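Local coordinates for protein glycoside hydrolase family 81 (Clostridium thermocellum, PDB 6FOP) that probably hydrolyses beta-1,3-glucans such as laminarin, as a family 81 glycoside hydrolase of the Clostridium thermocellum cellulosome, at residues A[326-331]-A[362-367]; A[344-349]-A[370-375]. All blocks are in the same frame, centred on the assembly; numbering follows the deposited sequence.

Contact 1 (A[326-331]-A[362-367])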
loop_
_atom_site.group_PDB
_atom_site.type_symbol
_atom_site.label_atom_id
_atom_site.label_comp_id
_atom_site.label_asym_id
_atom_site.label_seq_id
_atom_site.Cartn_x
_atom_site.Cartn_y
_atom_site.Cartn_z
ATOM N N GLU A 326 16.940 31.138 6.338
ATOM C CA GLU A 326 16.370 31.353 5.015
ATOM C C GLU A 326 14.994 30.668 4.935
ATOM O O GLU A 326 14.038 31.260 4.428
ATOM C CB GLU A 326 17.344 30.852 3.924
ATOM C CG GLU A 326 18.587 31.740 3.801
ATOM C CD GLU A 326 19.737 31.185 2.975
ATOM O OE1 GLU A 326 19.658 30.045 2.484
ATOM O OE2 GLU A 326 20.767 31.924 2.813
ATOM N N LEU A 327 14.895 29.447 5.440
ATOM C CA LEU A 327 13.618 28.760 5.453
ATOM C C LEU A 327 12.615 29.446 6.368
ATOM O O LEU A 327 11.423 29.510 6.045
ATOM C CB LEU A 327 13.816 27.293 5.848
ATOM C CG LEU A 327 12.539 26.459 5.902
ATOM C CD1 LEU A 327 11.841 26.356 4.554
ATOM C CD2 LEU A 327 12.870 25.104 6.458
ATOM N N ALA A 328 13.071 29.931 7.521
ATOM C CA ALA A 328 12.164 30.586 8.458
ATOM C C ALA A 328 11.467 31.792 7.841
ATOM O O ALA A 328 10.304 32.060 8.155
ATOM C CB ALA A 328 12.880 30.950 9.746
ATOM N N LEU A 329 12.153 32.507 6.952
ATOM C CA LEU A 329 11.499 33.622 6.239
ATOM C C LEU A 329 10.307 33.181 5.396
ATOM O O LEU A 329 9.401 33.998 5.139
ATOM C CB LEU A 329 12.486 34.366 5.347
ATOM C CG LEU A 329 13.571 35.137 6.083
ATOM C CD1 LEU A 329 14.538 35.693 5.055
ATOM C CD2 LEU A 329 13.024 36.244 6.980
ATOM N N GLN A 330 10.326 31.910 4.969
ATOM C CA GLN A 330 9.270 31.302 4.168
ATOM C C GLN A 330 8.371 30.365 4.954
ATOM O O GLN A 330 7.619 29.602 4.361
ATOM C CB GLN A 330 9.900 30.545 2.996
ATOM C CG GLN A 330 10.927 31.328 2.192
ATOM C CD GLN A 330 10.451 32.687 1.732
ATOM O OE1 GLN A 330 11.234 33.647 1.686
ATOM N NE2 GLN A 330 9.174 32.784 1.371
ATOM N N ALA A 331 8.416 30.419 6.281
ATOM C CA ALA A 331 7.673 29.462 7.118
ATOM C C ALA A 331 6.173 29.496 6.895
ATOM O O ALA A 331 5.512 28.460 7.055
ATOM C CB ALA A 331 7.955 29.700 8.603
ATOM N N ILE A 362 16.083 29.460 18.259
ATOM C CA ILE A 362 14.764 29.512 18.872
ATOM C C ILE A 362 13.816 30.340 18.021
ATOM O O ILE A 362 12.645 29.991 17.886
ATOM C CB ILE A 362 14.831 30.016 20.327
ATOM C CG1 ILE A 362 15.730 29.082 21.164
ATOM C CG2 ILE A 362 13.441 30.173 20.919
ATOM C CD1 ILE A 362 15.355 27.625 21.174
ATOM N N SER A 363 14.297 31.419 17.407
ATOM C CA SER A 363 13.450 32.245 16.537
ATOM C C SER A 363 12.863 31.396 15.406
ATOM O O SER A 363 11.661 31.437 15.108
ATOM C CB SER A 363 14.260 33.383 15.924
ATOM O OG SER A 363 13.458 34.120 15.019
ATOM N N ALA A 364 13.729 30.629 14.773
ATOM C CA ALA A 364 13.269 29.797 13.640
ATOM C C ALA A 364 12.378 28.659 14.149
ATOM O O ALA A 364 11.326 28.386 13.566
ATOM C CB ALA A 364 14.452 29.235 12.872
ATOM N N LYS A 365 12.802 27.981 15.220
ATOM C CA LYS A 365 11.958 26.958 15.875
ATOM C C LYS A 365 10.557 27.475 16.127
ATOM O O LYS A 365 9.566 26.818 15.780
ATOM C CB LYS A 365 12.581 26.460 17.197
ATOM C CG LYS A 365 11.671 25.599 18.057
ATOM C CD LYS A 365 11.999 25.698 19.528
ATOM C CE LYS A 365 11.114 24.774 20.358
ATOM N NZ LYS A 365 11.445 24.923 21.799
ATOM N N ASP A 366 10.472 28.637 16.761
ATOM C CA ASP A 366 9.184 29.208 17.103
ATOM C C ASP A 366 8.347 29.524 15.846
ATOM O O ASP A 366 7.121 29.300 15.843
ATOM C CB ASP A 366 9.362 30.481 17.931
ATOM C CG ASP A 366 9.827 30.224 19.355
ATOM O OD1 ASP A 366 9.851 29.074 19.841
ATOM O OD2 ASP A 366 10.198 31.244 20.001
ATOM N N ARG A 367 8.992 30.022 14.784
ATOM C CA ARG A 367 8.256 30.308 13.553
ATOM C C ARG A 367 7.682 29.005 12.947
ATOM O O ARG A 367 6.548 28.957 12.504
ATOM C CB ARG A 367 9.135 31.027 12.534
ATOM C CG ARG A 367 9.318 32.490 12.897
ATOM C CD ARG A 367 9.571 33.384 11.697
ATOM N NE ARG A 367 8.585 33.236 10.616
ATOM C CZ ARG A 367 8.520 34.031 9.538
ATOM N NH1 ARG A 367 9.363 35.068 9.377
ATOM N NH2 ARG A 367 7.612 33.784 8.607
HETATM O O HOH W 1 9.017 36.546 6.285
#
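Arg-367 lays one face of its guanidinium group over the carbonyl oxygen of Ala-328, which sits above the middle of the group, with Ala-328 O 3.0 Å from Arg-367 CZ. Although Arg-367 NE and NH2 are each 3.2 Å from Ala-328 O, their angles are too poor for hydrogen bonding; this is a face-on contact between cation and carbonyl. The same oxygen accepts the backbone N-H of Ala-331 within its own turn. The positive group lies at the C-terminal end of helix 317-329, where it would probably be favoured by the partial negative charge of the last carbonyls. Arg-367 gets there with CG beside its backbone N (chi1 -76°) and a bend at chi3 (52°). Its charge has a further, long and weak ion-pair partner in Asp-332.

Helices 317-329 and 362-379 belong to the C-terminal catalytic domain, which in family 81 has an (alpha/alpha)6-barrel fold, and here two of its helices that are not consecutive in the chain meet.

The polar link runs through water. One molecule donates to Leu-329 O at 2.8 Å and sits at the edge of the guanidinium, in its plane, accepting only a weak bond from Arg-367 NH1 at 3.4 Å.

Apolar packing falls to alanines. Ala-328 CB meets Ala-364 CB at 3.9 Å, and their CA atoms come within 5.4 Å, a close approach that methyl side chains permit. Ala-331 CB approaches the guanidinium obliquely, 4.1 Å from Arg-367 NH2, while Phe-368 on helix 362-379 touches both Ala-328 and Ala-331.

Contact 2 (A[344-349]-A[370-375])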
loop_
_atom_site.group_PDB
_atom_site.type_symbol
_atom_site.label_atom_id
_atom_site.label_comp_id
_atom_site.label_asym_id
_atom_site.label_seq_id
_atom_site.Cartn_x
_atom_site.Cartn_y
_atom_site.Cartn_z
ATOM N N LYS A 344 2.744 19.161 1.667
ATOM C CA LYS A 344 4.171 19.219 1.324
ATOM C C LYS A 344 4.903 20.284 2.154
ATOM O O LYS A 344 6.006 20.049 2.627
ATOM C CB LYS A 344 4.418 19.480 -0.170
ATOM C CG LYS A 344 4.197 18.250 -1.060
ATOM C CD LYS A 344 4.530 18.473 -2.509
ATOM C CE LYS A 344 5.995 18.673 -2.833
ATOM N NZ LYS A 344 6.851 17.450 -2.861
ATOM N N HIS A 345 4.258 21.441 2.325
ATOM C CA HIS A 345 4.846 22.506 3.121
ATOM C C HIS A 345 4.982 22.091 4.591
ATOM O O HIS A 345 6.014 22.326 5.219
ATOM C CB HIS A 345 4.016 23.772 2.965
ATOM C CG HIS A 345 4.556 24.936 3.720
ATOM N ND1 HIS A 345 5.626 25.666 3.271
ATOM C CD2 HIS A 345 4.193 25.486 4.902
ATOM C CE1 HIS A 345 5.901 26.613 4.142
ATOM N NE2 HIS A 345 5.050 26.528 5.140
ATOM N N LEU A 346 3.930 21.493 5.147
ATOM C CA LEU A 346 3.978 21.016 6.536
ATOM C C LEU A 346 5.085 19.973 6.738
ATOM O O LEU A 346 5.759 19.963 7.768
ATOM C CB LEU A 346 2.656 20.417 6.966
ATOM C CG LEU A 346 1.546 21.429 7.217
ATOM C CD1 LEU A 346 0.223 20.681 7.454
ATOM C CD2 LEU A 346 1.854 22.342 8.407
ATOM N N GLY A 347 5.315 19.125 5.726
ATOM C CA GLY A 347 6.400 18.154 5.810
ATOM C C GLY A 347 7.777 18.838 5.844
ATOM O O GLY A 347 8.666 18.445 6.594
ATOM N N LYS A 348 7.937 19.862 5.002
ATOM C CA LYS A 348 9.163 20.658 4.961
ATOM C C LYS A 348 9.451 21.246 6.360
ATOM O O LYS A 348 10.586 21.156 6.852
ATOM C CB LYS A 348 9.021 21.748 3.907
ATOM C CG LYS A 348 10.257 22.586 3.758
ATOM C CD LYS A 348 10.265 23.451 2.525
ATOM C CE LYS A 348 9.087 24.289 2.264
ATOM N NZ LYS A 348 9.318 24.926 0.909
ATOM N N LEU A 349 8.430 21.836 6.982
ATOM C CA LEU A 349 8.628 22.385 8.339
ATOM C C LEU A 349 8.947 21.288 9.372
ATOM O O LEU A 349 9.786 21.463 10.259
ATOM C CB LEU A 349 7.452 23.208 8.791
ATOM C CG LEU A 349 7.100 24.410 7.904
ATOM C CD1 LEU A 349 6.077 25.284 8.588
ATOM C CD2 LEU A 349 8.248 25.244 7.436
ATOM N N SER A 370 4.915 27.492 15.400
ATOM C CA SER A 370 3.737 28.363 15.378
ATOM C C SER A 370 2.900 28.124 14.130
ATOM O O SER A 370 1.675 28.028 14.192
ATOM C CB SER A 370 4.141 29.839 15.440
ATOM O OG SER A 370 3.016 30.693 15.330
ATOM N N PHE A 371 3.567 28.064 12.974
ATOM C CA PHE A 371 2.848 27.832 11.723
ATOM C C PHE A 371 2.262 26.418 11.659
ATOM O O PHE A 371 1.129 26.245 11.218
ATOM C CB PHE A 371 3.691 28.134 10.470
ATOM C CG PHE A 371 2.854 28.178 9.216
ATOM C CD1 PHE A 371 2.098 29.299 8.938
ATOM C CD2 PHE A 371 2.740 27.079 8.382
ATOM C CE1 PHE A 371 1.295 29.374 7.819
ATOM C CE2 PHE A 371 1.945 27.157 7.239
ATOM C CZ PHE A 371 1.225 28.292 6.965
ATOM N N MET A 372 3.023 25.435 12.129
ATOM C CA MET A 372 2.523 24.074 12.148
ATOM C C MET A 372 1.258 23.980 13.005
ATOM O O MET A 372 0.234 23.439 12.586
ATOM C CB MET A 372 3.589 23.111 12.678
ATOM C CG MET A 372 4.742 22.939 11.708
ATOM S SD MET A 372 6.242 22.250 12.463
ATOM C CE MET A 372 5.730 20.540 12.727
ATOM N N LYS A 373 1.322 24.520 14.224
ATOM C CA LYS A 373 0.171 24.476 15.107
ATOM C C LYS A 373 -0.981 25.297 14.558
ATOM O O LYS A 373 -2.117 24.807 14.500
ATOM C CB LYS A 373 0.534 24.953 16.510
ATOM C CG LYS A 373 1.355 23.979 17.344
ATOM C CD LYS A 373 1.574 24.532 18.757
ATOM C CE LYS A 373 2.140 23.517 19.724
ATOM N NZ LYS A 373 2.254 24.106 21.092
ATOM N N SER A 374 -0.760 26.562 14.203
ATOM C CA SER A 374 -1.885 27.410 13.809
ATOM C C SER A 374 -2.568 26.837 12.556
ATOM O O SER A 374 -3.799 26.856 12.444
ATOM C CB SER A 374 -1.459 28.863 13.610
ATOM O OG SER A 374 -0.522 29.005 12.546
ATOM N N SER A 375 -1.773 26.322 11.623
ATOM C CA SER A 375 -2.383 25.807 10.411
ATOM C C SER A 375 -3.128 24.493 10.667
ATOM O O SER A 375 -4.217 24.334 10.139
ATOM C CB SER A 375 -1.387 25.694 9.271
ATOM O OG SER A 375 -0.442 24.693 9.535
#
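Met-372 and Leu-349 slide past each other in opposite directions, with Leu-349 CB 4.0 Å from Met-372 SD. Met-372 CG stands beside its backbone N (chi1 -70°), and this turn with an extended chi2 carries the sulfur alongside the base of the leucine. The far end of Leu-349 turns to another partner: its CD1 methyl reaches Phe-371 CD2 at 3.8 Å, the two side chains crossing at about a right angle.

Leu-346 works through one branch. Its CD2 lies 4.2 Å from Met-372 CA and, in one of two conformers of Ser-375, 3.5 Å from Ser-375 OG. In that conformer the hydroxyl donates to Phe-371 O at 2.8 Å, an oxygen that also takes the backbone N-H of Ser-375 from the opposite face of its plane; two donors then grip Phe-371 O, and the hydroxyl is turned back onto its own helix.

His-345 brings its edge to Phe-371, CD2 to CE2 at 3.6 Å, with ring planes at 90°.

Helices 339-359 and 362-379, consecutive in the chain, run roughly antiparallel, their local axes 10.3 Å apart and 143° between directions. Helix 416-433 covers a further side, where Ala-426 touches both Leu-346 and Met-372.

In the fold
Contacts 1 and 2 share helix 362-379: its first turns meet the end of helix 317-329, and the next turns meet helix 339-359. Their centres are 11 Å apart, and they join directly at Ala-331, whose carbonyl oxygen probably accepts a hydrogen bond from His-345 NE2 at 2.8 Å. Phe-371 CD2 packs on Ala-331 O at 3.4 Å. Three helices are thereby tied together. The contact centres lie on the same side of the chain's centre, about 34 Å (contact 1) and 25 Å (contact 2) from it. The Ser-375 side chain is about 9 Å from a bound calcium ion, and Asp-378, farther along the shared helix, is a calcium ligand.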